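START domain-containing protein 10 (Homo sapiens, PDB 6SER) is a phospholipid transfer protein that carries phosphatidylcholine and phosphatidylethanolamine between membranes, preferring species with a palmitoyl or stearoyl chain at sn-1. Local coordinates at residues Thr81-Trp95 with Met215-His229. Residues are numbered along the deposited sequence; the frame is centred on the assembly and turned at random.
With PO4 (phosphate ion), chain B.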
ATOM      1  N   THR A  81     -13.064   2.544  -9.789  1.00 30.02           N
ATOM      2  CA  THR A  81     -13.445   3.130  -8.508  1.00 31.11           C
ATOM      3  C   THR A  81     -12.502   2.684  -7.399  1.00 37.23           C
ATOM      4  O   THR A  81     -12.043   3.500  -6.589  1.00 32.57           O
ATOM      5  CB  THR A  81     -14.887   2.762  -8.168  1.00 32.56           C
ATOM      6  OG1 THR A  81     -15.762   3.301  -9.166  1.00 43.88           O
ATOM      7  CG2 THR A  81     -15.267   3.325  -6.808  1.00 32.50           C
ATOM      8  N   LEU A  82     -12.189   1.393  -7.353  1.00 32.07           N
ATOM      9  CA  LEU A  82     -11.196   0.922  -6.399  1.00 33.44           C
ATOM     10  C   LEU A  82      -9.852   1.613  -6.625  1.00 28.19           C
ATOM     11  O   LEU A  82      -9.148   1.943  -5.666  1.00 25.53           O
ATOM     12  CB  LEU A  82     -11.080  -0.594  -6.511  1.00 31.86           C
ATOM     13  CG  LEU A  82     -10.263  -1.409  -5.517  1.00 43.58           C
ATOM     14  CD1 LEU A  82     -10.624  -1.096  -4.071  1.00 44.69           C
ATOM     15  CD2 LEU A  82     -10.545  -2.834  -5.824  1.00 44.13           C
ATOM     16  N   TYR A  83      -9.510   1.895  -7.886  1.00 25.93           N
ATOM     17  CA  TYR A  83      -8.256   2.581  -8.196  1.00 25.89           C
ATOM     18  C   TYR A  83      -8.249   4.001  -7.635  1.00 31.43           C
ATOM     19  O   TYR A  83      -7.271   4.425  -7.006  1.00 27.98           O
ATOM     20  CB  TYR A  83      -8.042   2.583  -9.712  1.00 28.54           C
ATOM     21  CG  TYR A  83      -6.688   3.071 -10.205  1.00 31.89           C
ATOM     22  CD1 TYR A  83      -5.502   2.448  -9.803  1.00 28.23           C
ATOM     23  CD2 TYR A  83      -6.598   4.128 -11.106  1.00 22.98           C
ATOM     24  CE1 TYR A  83      -4.263   2.883 -10.272  1.00 25.80           C
ATOM     25  CE2 TYR A  83      -5.365   4.564 -11.586  1.00 25.82           C
ATOM     26  CZ  TYR A  83      -4.204   3.943 -11.167  1.00 31.54           C
ATOM     27  OH  TYR A  83      -2.981   4.389 -11.632  1.00 32.40           O
ATOM     28  N   ASP A  84      -9.339   4.751  -7.849  1.00 21.83           N
ATOM     29  CA  ASP A  84      -9.446   6.101  -7.296  1.00 25.96           C
ATOM     30  C   ASP A  84      -9.278   6.093  -5.785  1.00 28.24           C
ATOM     31  O   ASP A  84      -8.607   6.970  -5.215  1.00 25.56           O
ATOM     32  CB  ASP A  84     -10.803   6.722  -7.651  1.00 25.70           C
ATOM     33  CG  ASP A  84     -10.916   7.099  -9.116  1.00 28.10           C
ATOM     34  OD1 ASP A  84      -9.873   7.172  -9.812  1.00 27.60           O
ATOM     35  OD2 ASP A  84     -12.055   7.337  -9.563  1.00 33.90           O
ATOM     36  N   VAL A  85      -9.887   5.112  -5.117  1.00 24.22           N
ATOM     37  CA  VAL A  85      -9.881   5.081  -3.658  1.00 30.14           C
ATOM     38  C   VAL A  85      -8.475   4.822  -3.133  1.00 30.72           C
ATOM     39  O   VAL A  85      -8.029   5.455  -2.170  1.00 29.61           O
ATOM     40  CB  VAL A  85     -10.885   4.025  -3.167  1.00 31.01           C
ATOM     41  CG1 VAL A  85     -10.760   3.814  -1.663  1.00 31.61           C
ATOM     42  CG2 VAL A  85     -12.290   4.446  -3.559  1.00 31.42           C
ATOM     43  N   LEU A  86      -7.751   3.897  -3.766  1.00 19.84           N
ATOM     44  CA  LEU A  86      -6.366   3.675  -3.372  1.00 26.19           C
ATOM     45  C   LEU A  86      -5.508   4.912  -3.609  1.00 30.06           C
ATOM     46  O   LEU A  86      -4.589   5.178  -2.830  1.00 33.77           O
ATOM     47  CB  LEU A  86      -5.790   2.476  -4.123  1.00 24.13           C
ATOM     48  CG  LEU A  86      -6.369   1.124  -3.686  1.00 39.00           C
ATOM     49  CD1 LEU A  86      -5.751  -0.036  -4.465  1.00 35.52           C
ATOM     50  CD2 LEU A  86      -6.173   0.942  -2.202  1.00 39.59           C
ATOM     51  N   HIS A  87      -5.800   5.687  -4.654  1.00 27.27           N
ATOM     52  CA  HIS A  87      -4.977   6.847  -4.976  1.00 26.30           C
ATOM     53  C   HIS A  87      -5.317   8.071  -4.129  1.00 27.39           C
ATOM     54  O   HIS A  87      -4.441   8.908  -3.895  1.00 33.11           O
ATOM     55  CB  HIS A  87      -5.124   7.205  -6.457  1.00 26.89           C
ATOM     56  CG  HIS A  87      -4.068   6.609  -7.339  1.00 27.71           C
ATOM     57  ND1 HIS A  87      -2.740   6.968  -7.254  1.00 26.73           N
ATOM     58  CD2 HIS A  87      -4.148   5.705  -8.348  1.00 24.79           C
ATOM     59  CE1 HIS A  87      -2.045   6.302  -8.164  1.00 26.01           C
ATOM     60  NE2 HIS A  87      -2.876   5.525  -8.837  1.00 29.27           N
ATOM     61  N   ASP A  88      -6.564   8.195  -3.662  1.00 27.78           N
ATOM     62  CA  ASP A  88      -7.074   9.453  -3.110  1.00 26.91           C
ATOM     63  C   ASP A  88      -6.576   9.649  -1.687  1.00 23.62           C
ATOM     64  O   ASP A  88      -7.227   9.247  -0.721  1.00 28.12           O
ATOM     65  CB  ASP A  88      -8.599   9.468  -3.154  1.00 28.96           C
ATOM     66  CG  ASP A  88      -9.177  10.864  -2.963  1.00 28.43           C
ATOM     67  OD1 ASP A  88     -10.095  11.234  -3.717  1.00 29.03           O
ATOM     68  OD2 ASP A  88      -8.706  11.589  -2.059  1.00 26.50           O
ATOM     69  N   ILE A  89      -5.426  10.321  -1.554  1.00 24.74           N
ATOM     70  CA  ILE A  89      -4.852  10.601  -0.234  1.00 30.73           C
ATOM     71  C   ILE A  89      -5.852  11.324   0.655  1.00 29.63           C
ATOM     72  O   ILE A  89      -5.989  11.008   1.843  1.00 30.32           O
ATOM     73  CB  ILE A  89      -3.543  11.407  -0.363  1.00 34.53           C
ATOM     74  CG1 ILE A  89      -2.408  10.509  -0.840  1.00 38.57           C
ATOM     75  CG2 ILE A  89      -3.149  12.010   0.973  1.00 33.18           C
ATOM     76  CD1 ILE A  89      -2.014  10.754  -2.245  1.00 46.61           C
ATOM     77  N   GLU A  90      -6.566  12.305   0.096  1.00 26.26           N
ATOM     78  CA  GLU A  90      -7.494  13.101   0.894  1.00 30.82           C
ATOM     79  C   GLU A  90      -8.602  12.244   1.494  1.00 31.36           C
ATOM     80  O   GLU A  90      -8.956  12.407   2.667  1.00 30.46           O
ATOM     81  CB  GLU A  90      -8.100  14.211   0.035  1.00 30.64           C
ATOM     82  CG  GLU A  90      -9.199  14.949   0.750  1.00 36.79           C
ATOM     83  CD  GLU A  90      -9.891  16.002  -0.117  1.00 42.50           C
ATOM     84  OE1 GLU A  90     -10.452  16.938   0.470  1.00 42.16           O
ATOM     85  OE2 GLU A  90      -9.885  15.896  -1.360  1.00 37.99           O
ATOM     86  N   TYR A  91      -9.176  11.344   0.692  1.00 26.59           N
ATOM     87  CA  TYR A  91     -10.237  10.442   1.135  1.00 33.15           C
ATOM     88  C   TYR A  91      -9.791   9.478   2.237  1.00 33.66           C
ATOM     89  O   TYR A  91     -10.641   9.021   3.005  1.00 32.18           O
ATOM     90  CB  TYR A  91     -10.745   9.642  -0.066  1.00 29.68           C
ATOM     91  CG  TYR A  91     -12.010   8.849   0.158  1.00 34.00           C
ATOM     92  CD1 TYR A  91     -13.155   9.455   0.659  1.00 34.41           C
ATOM     93  CD2 TYR A  91     -12.075   7.495  -0.178  1.00 27.85           C
ATOM     94  CE1 TYR A  91     -14.331   8.731   0.836  1.00 34.68           C
ATOM     95  CE2 TYR A  91     -13.244   6.765  -0.005  1.00 26.14           C
ATOM     96  CZ  TYR A  91     -14.364   7.385   0.500  1.00 30.39           C
ATOM     97  OH  TYR A  91     -15.516   6.661   0.674  1.00 29.51           O
ATOM     98  N   ARG A  92      -8.491   9.158   2.330  1.00 31.22           N
ATOM     99  CA  ARG A  92      -8.015   8.217   3.346  1.00 36.51           C
ATOM    100  C   ARG A  92      -8.500   8.600   4.733  1.00 34.29           C
ATOM    101  O   ARG A  92      -8.948   7.746   5.503  1.00 34.96           O
ATOM    102  CB  ARG A  92      -6.485   8.137   3.345  1.00 37.35           C
ATOM    103  CG  ARG A  92      -5.900   6.932   2.616  1.00 44.92           C
ATOM    104  CD  ARG A  92      -5.797   5.669   3.495  1.00 47.69           C
ATOM    105  NE  ARG A  92      -5.344   4.531   2.691  1.00 61.48           N
ATOM    106  CZ  ARG A  92      -4.918   3.364   3.171  1.00 57.56           C
ATOM    107  NH1 ARG A  92      -4.867   3.149   4.479  1.00 51.83           N
ATOM    108  NH2 ARG A  92      -4.529   2.410   2.332  1.00 61.54           N
ATOM    109  N   LYS A  93      -8.424   9.882   5.075  1.00 27.86           N
ATOM    110  CA  LYS A  93      -8.853  10.292   6.407  1.00 36.13           C
ATOM    111  C   LYS A  93     -10.351  10.153   6.613  1.00 39.39           C
ATOM    112  O   LYS A  93     -10.804  10.169   7.757  1.00 39.08           O
ATOM    113  CB  LYS A  93      -8.435  11.727   6.676  1.00 35.28           C
ATOM    114  CG  LYS A  93      -6.986  11.852   7.061  1.00 32.52           C
ATOM    115  CD  LYS A  93      -6.595  13.310   7.154  1.00 38.80           C
ATOM    116  CE  LYS A  93      -5.154  13.440   7.564  1.00 32.05           C
ATOM    117  NZ  LYS A  93      -4.728  14.858   7.609  1.00 38.80           N
ATOM    118  N   LYS A  94     -11.130  10.020   5.541  1.00 35.32           N
ATOM    119  CA  LYS A  94     -12.565   9.845   5.711  1.00 41.73           C
ATOM    120  C   LYS A  94     -12.904   8.443   6.210  1.00 41.25           C
ATOM    121  O   LYS A  94     -13.734   8.296   7.114  1.00 39.78           O
ATOM    122  CB  LYS A  94     -13.293  10.151   4.395  1.00 42.11           C
ATOM    123  CG  LYS A  94     -14.817  10.084   4.475  1.00 47.12           C
ATOM    124  CD  LYS A  94     -15.424  11.217   5.308  1.00 48.03           C
ATOM    125  CE  LYS A  94     -16.949  11.073   5.399  1.00 58.44           C
ATOM    126  NZ  LYS A  94     -17.591  12.167   6.185  1.00 64.50           N
ATOM    127  N   TRP A  95     -12.262   7.402   5.657  1.00 31.43           N
ATOM    128  CA  TRP A  95     -12.615   6.021   5.976  1.00 35.11           C
ATOM    129  C   TRP A  95     -11.550   5.229   6.733  1.00 40.63           C
ATOM    130  O   TRP A  95     -11.864   4.139   7.222  1.00 37.88           O
ATOM    131  CB  TRP A  95     -12.958   5.240   4.697  1.00 29.76           C
ATOM    132  CG  TRP A  95     -11.810   5.126   3.730  1.00 39.99           C
ATOM    133  CD1 TRP A  95     -11.469   6.021   2.754  1.00 36.92           C
ATOM    134  CD2 TRP A  95     -10.857   4.055   3.639  1.00 41.21           C
ATOM    135  NE1 TRP A  95     -10.364   5.575   2.065  1.00 32.46           N
ATOM    136  CE2 TRP A  95      -9.966   4.377   2.593  1.00 34.11           C
ATOM    137  CE3 TRP A  95     -10.669   2.859   4.342  1.00 37.58           C
ATOM    138  CZ2 TRP A  95      -8.908   3.550   2.232  1.00 32.23           C
ATOM    139  CZ3 TRP A  95      -9.616   2.038   3.982  1.00 33.60           C
ATOM    140  CH2 TRP A  95      -8.752   2.384   2.933  1.00 38.85           C
ATOM    141  N   MET A 215     -12.198  -1.003   3.357  1.00 31.87           N
ATOM    142  CA  MET A 215     -11.898  -0.400   2.066  1.00 40.27           C
ATOM    143  C   MET A 215     -13.030  -0.630   1.072  1.00 38.82           C
ATOM    144  O   MET A 215     -13.377   0.269   0.297  1.00 37.76           O
ATOM    145  CB  MET A 215     -10.592  -0.962   1.514  1.00 38.77           C
ATOM    146  CG  MET A 215     -10.216  -0.373   0.165  1.00 46.24           C
ATOM    147  SD  MET A 215      -8.882  -1.257  -0.653  1.00 61.03           S
ATOM    148  CE  MET A 215      -7.626  -1.246   0.618  1.00 56.19           C
ATOM    149  N   TYR A 216     -13.613  -1.829   1.071  1.00 36.85           N
ATOM    150  CA  TYR A 216     -14.698  -2.107   0.137  1.00 41.14           C
ATOM    151  C   TYR A 216     -15.891  -1.192   0.398  1.00 41.60           C
ATOM    152  O   TYR A 216     -16.473  -0.632  -0.539  1.00 35.50           O
ATOM    153  CB  TYR A 216     -15.118  -3.572   0.222  1.00 38.21           C
ATOM    154  CG  TYR A 216     -16.459  -3.826  -0.423  1.00 41.91           C
ATOM    155  CD1 TYR A 216     -16.580  -3.919  -1.809  1.00 38.20           C
ATOM    156  CD2 TYR A 216     -17.611  -3.956   0.347  1.00 44.36           C
ATOM    157  CE1 TYR A 216     -17.808  -4.143  -2.413  1.00 42.32           C
ATOM    158  CE2 TYR A 216     -18.845  -4.180  -0.250  1.00 49.20           C
ATOM    159  CZ  TYR A 216     -18.935  -4.275  -1.629  1.00 51.47           C
ATOM    160  OH  TYR A 216     -20.156  -4.499  -2.230  1.00 55.35           O
ATOM    161  N   LYS A 217     -16.267  -1.023   1.669  1.00 35.80           N
ATOM    162  CA  LYS A 217     -17.364  -0.111   1.989  1.00 40.68           C
ATOM    163  C   LYS A 217     -17.029   1.312   1.564  1.00 45.23           C
ATOM    164  O   LYS A 217     -17.915   2.063   1.136  1.00 43.29           O
ATOM    165  CB  LYS A 217     -17.687  -0.158   3.485  1.00 39.78           C
ATOM    166  CG  LYS A 217     -18.289  -1.481   3.952  1.00 53.93           C
ATOM    167  CD  LYS A 217     -18.772  -1.405   5.397  1.00 55.50           C
ATOM    168  CE  LYS A 217     -19.420  -2.717   5.820  1.00 63.40           C
ATOM    169  NZ  LYS A 217     -20.294  -2.568   7.020  1.00 71.17           N
ATOM    170  N   ALA A 218     -15.754   1.700   1.671  1.00 38.08           N
ATOM    171  CA  ALA A 218     -15.354   3.034   1.244  1.00 39.48           C
ATOM    172  C   ALA A 218     -15.600   3.233  -0.246  1.00 39.30           C
ATOM    173  O   ALA A 218     -16.015   4.315  -0.675  1.00 38.13           O
ATOM    174  CB  ALA A 218     -13.886   3.277   1.586  1.00 38.47           C
ATOM    175  N   CYS A 219     -15.357   2.196  -1.051  1.00 35.27           N
ATOM    176  CA  CYS A 219     -15.607   2.297  -2.486  1.00 34.15           C
ATOM    177  C   CYS A 219     -17.080   2.542  -2.795  1.00 41.13           C
ATOM    178  O   CYS A 219     -17.398   3.196  -3.796  1.00 35.18           O
ATOM    179  CB  CYS A 219     -15.122   1.033  -3.191  1.00 41.22           C
ATOM    180  SG  CYS A 219     -13.327   0.747  -3.039  1.00 37.73           S
ATOM    181  N   LEU A 220     -17.990   2.027  -1.957  1.00 41.18           N
ATOM    182  CA  LEU A 220     -19.418   2.254  -2.182  1.00 41.51           C
ATOM    183  C   LEU A 220     -19.792   3.702  -1.909  1.00 41.17           C
ATOM    184  O   LEU A 220     -20.632   4.277  -2.612  1.00 38.93           O
ATOM    185  CB  LEU A 220     -20.256   1.322  -1.304  1.00 35.91           C
ATOM    186  CG  LEU A 220     -20.045  -0.180  -1.494  1.00 39.13           C
ATOM    187  CD1 LEU A 220     -20.844  -0.969  -0.469  1.00 42.08           C
ATOM    188  CD2 LEU A 220     -20.417  -0.593  -2.906  1.00 43.06           C
ATOM    189  N   LYS A 221     -19.184   4.308  -0.895  1.00 41.47           N
ATOM    190  CA  LYS A 221     -19.470   5.691  -0.547  1.00 43.23           C
ATOM    191  C   LYS A 221     -18.643   6.684  -1.355  1.00 41.22           C
ATOM    192  O   LYS A 221     -18.894   7.891  -1.267  1.00 52.59           O
ATOM    193  CB  LYS A 221     -19.244   5.906   0.957  1.00 39.30           C
ATOM    194  CG  LYS A 221     -20.254   5.171   1.844  1.00 50.71           C
ATOM    195  CD  LYS A 221     -21.563   5.948   1.958  1.00 66.12           C
ATOM    196  CE  LYS A 221     -22.674   5.133   2.616  1.00 56.22           C
ATOM    197  NZ  LYS A 221     -23.502   4.403   1.604  1.00 63.43           N
ATOM    198  N   TYR A 222     -17.682   6.209  -2.161  1.00 37.36           N
ATOM    199  CA  TYR A 222     -16.737   7.138  -2.776  1.00 38.40           C
ATOM    200  C   TYR A 222     -17.380   8.040  -3.823  1.00 36.55           C
ATOM    201  O   TYR A 222     -17.166   9.265  -3.756  1.00 32.76           O
ATOM    202  CB  TYR A 222     -15.537   6.381  -3.354  1.00 27.17           C
ATOM    203  CG  TYR A 222     -14.511   7.323  -3.955  1.00 27.06           C
ATOM    204  CD1 TYR A 222     -13.775   8.181  -3.143  1.00 30.39           C
ATOM    205  CD2 TYR A 222     -14.287   7.366  -5.331  1.00 24.18           C
ATOM    206  CE1 TYR A 222     -12.843   9.054  -3.680  1.00 27.72           C
ATOM    207  CE2 TYR A 222     -13.353   8.227  -5.873  1.00 25.81           C
ATOM    208  CZ  TYR A 222     -12.635   9.074  -5.042  1.00 28.21           C
ATOM    209  OH  TYR A 222     -11.706   9.937  -5.579  1.00 25.85           O
ATOM    210  N   PRO A 223     -18.139   7.535  -4.810  1.00 30.98           N
ATOM    211  CA  PRO A 223     -18.687   8.446  -5.839  1.00 36.99           C
ATOM    212  C   PRO A 223     -19.443   9.631  -5.263  1.00 39.19           C
ATOM    213  O   PRO A 223     -19.227  10.766  -5.704  1.00 37.51           O
ATOM    214  CB  PRO A 223     -19.593   7.523  -6.668  1.00 28.34           C
ATOM    215  CG  PRO A 223     -18.929   6.159  -6.531  1.00 29.94           C
ATOM    216  CD  PRO A 223     -18.506   6.129  -5.088  1.00 35.03           C
ATOM    217  N   GLU A 224     -20.292   9.401  -4.256  1.00 38.14           N
ATOM    218  CA  GLU A 224     -21.032  10.496  -3.634  1.00 39.83           C
ATOM    219  C   GLU A 224     -20.107  11.442  -2.879  1.00 43.63           C
ATOM    220  O   GLU A 224     -20.260  12.666  -2.962  1.00 43.81           O
ATOM    221  CB  GLU A 224     -22.105   9.943  -2.696  1.00 50.74           C
ATOM    222  CG  GLU A 224     -23.299   9.329  -3.419  1.00 66.90           C
ATOM    223  CD  GLU A 224     -24.287   8.669  -2.470  1.00 84.80           C
ATOM    224  OE1 GLU A 224     -23.868   8.239  -1.371  1.00 88.16           O
ATOM    225  OE2 GLU A 224     -25.484   8.586  -2.824  1.00 88.65           O
ATOM    226  N   TRP A 225     -19.147  10.895  -2.129  1.00 39.28           N
ATOM    227  CA  TRP A 225     -18.202  11.746  -1.416  1.00 33.01           C
ATOM    228  C   TRP A 225     -17.360  12.570  -2.387  1.00 30.37           C
ATOM    229  O   TRP A 225     -17.164  13.776  -2.191  1.00 28.09           O
ATOM    230  CB  TRP A 225     -17.306  10.893  -0.515  1.00 32.54           C
ATOM    231  CG  TRP A 225     -16.366  11.704   0.311  1.00 29.73           C
ATOM    232  CD1 TRP A 225     -16.576  12.171   1.579  1.00 30.91           C
ATOM    233  CD2 TRP A 225     -15.064  12.154  -0.072  1.00 29.01           C
ATOM    234  NE1 TRP A 225     -15.484  12.878   2.011  1.00 32.82           N
ATOM    235  CE2 TRP A 225     -14.539  12.884   1.017  1.00 32.98           C
ATOM    236  CE3 TRP A 225     -14.288  12.006  -1.228  1.00 24.54           C
ATOM    237  CZ2 TRP A 225     -13.271  13.473   0.984  1.00 32.74           C
ATOM    238  CZ3 TRP A 225     -13.022  12.586  -1.258  1.00 28.75           C
ATOM    239  CH2 TRP A 225     -12.529  13.315  -0.160  1.00 30.29           C
ATOM    240  N   LYS A 226     -16.851  11.931  -3.442  1.00 27.88           N
ATOM    241  CA  LYS A 226     -15.955  12.624  -4.364  1.00 34.99           C
ATOM    242  C   LYS A 226     -16.695  13.699  -5.153  1.00 36.87           C
ATOM    243  O   LYS A 226     -16.097  14.709  -5.538  1.00 30.62           O
ATOM    244  CB  LYS A 226     -15.291  11.597  -5.294  1.00 28.32           C
ATOM    245  CG  LYS A 226     -14.224  12.150  -6.243  1.00 27.73           C
ATOM    246  CD  LYS A 226     -13.209  13.043  -5.525  1.00 25.04           C
ATOM    247  CE  LYS A 226     -12.050  13.387  -6.457  1.00 23.99           C
ATOM    248  NZ  LYS A 226     -11.239  14.509  -5.931  1.00 26.29           N
ATOM    249  N   GLN A 227     -17.997  13.496  -5.393  1.00 38.59           N
ATOM    250  CA  GLN A 227     -18.826  14.523  -6.016  1.00 37.84           C
ATOM    251  C   GLN A 227     -18.891  15.792  -5.168  1.00 43.19           C
ATOM    252  O   GLN A 227     -19.040  16.889  -5.709  1.00 31.92           O
ATOM    253  CB  GLN A 227     -20.230  13.971  -6.255  1.00 48.09           C
ATOM    254  CG  GLN A 227     -21.193  14.974  -6.840  1.00 55.74           C
ATOM    255  CD  GLN A 227     -20.714  15.502  -8.169  1.00 54.16           C
ATOM    256  OE1 GLN A 227     -20.284  14.733  -9.030  1.00 58.90           O
ATOM    257  NE2 GLN A 227     -20.765  16.823  -8.339  1.00 45.65           N
ATOM    258  N   LYS A 228     -18.777  15.672  -3.847  1.00 38.02           N
ATOM    259  CA  LYS A 228     -18.764  16.844  -2.982  1.00 33.32           C
ATOM    260  C   LYS A 228     -17.369  17.414  -2.752  1.00 33.73           C
ATOM    261  O   LYS A 228     -17.241  18.410  -2.031  1.00 33.72           O
ATOM    262  CB  LYS A 228     -19.389  16.517  -1.620  1.00 37.91           C
ATOM    263  CG  LYS A 228     -20.832  16.040  -1.668  1.00 45.10           C
ATOM    264  CD  LYS A 228     -21.328  15.667  -0.275  1.00 49.73           C
ATOM    265  CE  LYS A 228     -22.683  14.981  -0.349  1.00 59.65           C
ATOM    266  NZ  LYS A 228     -23.111  14.452   0.975  1.00 69.90           N
ATOM    267  N   HIS A 229     -16.323  16.828  -3.342  1.00 34.49           N
ATOM    268  CA  HIS A 229     -14.940  17.212  -3.040  1.00 36.00           C
ATOM    269  C   HIS A 229     -14.110  17.305  -4.323  1.00 41.65           C
ATOM    270  O   HIS A 229     -13.145  16.570  -4.531  1.00 31.95           O
ATOM    271  CB  HIS A 229     -14.304  16.232  -2.056  1.00 37.45           C
ATOM    272  CG  HIS A 229     -14.974  16.200  -0.720  1.00 38.37           C
ATOM    273  ND1 HIS A 229     -16.089  15.429  -0.464  1.00 34.05           N
ATOM    274  CD2 HIS A 229     -14.692  16.851   0.435  1.00 34.82           C
ATOM    275  CE1 HIS A 229     -16.461  15.602   0.792  1.00 28.46           C
ATOM    276  NE2 HIS A 229     -15.630  16.459   1.359  1.00 31.32           N
TER
HETATM  277  P   PO4 B 301     -16.302  15.687   4.699  0.50100.64           P
HETATM  278  O1  PO4 B 301     -15.190  14.886   4.311  1.00 73.61           O
HETATM  279  O2  PO4 B 301     -16.241  15.958   6.067  1.00 94.39           O
HETATM  280  O3  PO4 B 301     -17.471  14.985   4.407  1.00 91.77           O
HETATM  281  O4  PO4 B 301     -16.289  16.926   3.997  1.00 73.61           O
HETATM  282  O   HOH W   1     -10.292  13.938  -3.530  1.00 34.56           O
HETATM  283  O   HOH W   2     -10.523  17.225  -3.593  1.00 41.90           O
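In the helix-grip fold of this START domain, the long C-terminal helix is crossed near its end by the paired short helices 79-87 and 89-95, and an aromatic cluster of Tyr91, Tyr222 and Trp225 packs between helix 89-95 and the long helix. Tyr222 turns its edge to the face of Tyr91, with CD1 over the ring centre and the planes at 63°. Trp225 meets the CD1-CE1 side of Tyr91 obliquely, Tyr91 CD1 lying 3.4 Å from Trp225 CE3. Both hydroxyls are tied down across the interface. Tyr91 OH donates to Ala218 O over 2.8 Å; Tyr222 OH donates to the anti lone pair of Asp88 OD1, also at 2.8 Å. Asp88 N-caps helix 89-95: with CG anti to the backbone N (chi1 -164°), its carboxylate reaches both Tyr222 OH and Tyr91 N, which meets OD2 from above the carboxylate plane. One carboxylate thus caps one helix and grips the other, while a water links OD1 to Lys226 NZ. Two CH-pi contacts flank the cluster: Val85 CG2 over a face of Tyr222, 4.1 Å from the ring centroid, and Ala218 CB over the five-membered ring of Trp95, 3.5 Å from CG. At the outer end, Trp225 NE1 and His229 NE2 hold a phosphate ion, probably from the crystallisation liquor, with a weak third bond from Lys94 NZ. Towards the sheet, Leu82 CD1 touches Cys219 SG at 3.4 Å and Met215 SD at 3.8 Å. Helices 81-87 and 215-227 cross at 95°, nearly perpendicular. Leu82, Leu86 and Met215 carry the packing onto strands 161-175 and 181-190, whereas Asp84, hydrogen-bonded by Trp236 and salt-bridged to Lys234, and Lys226 NZ, hydrogen-bonded to Leu230 O and Phe233 O, join the chain beyond the long helix to this crossing.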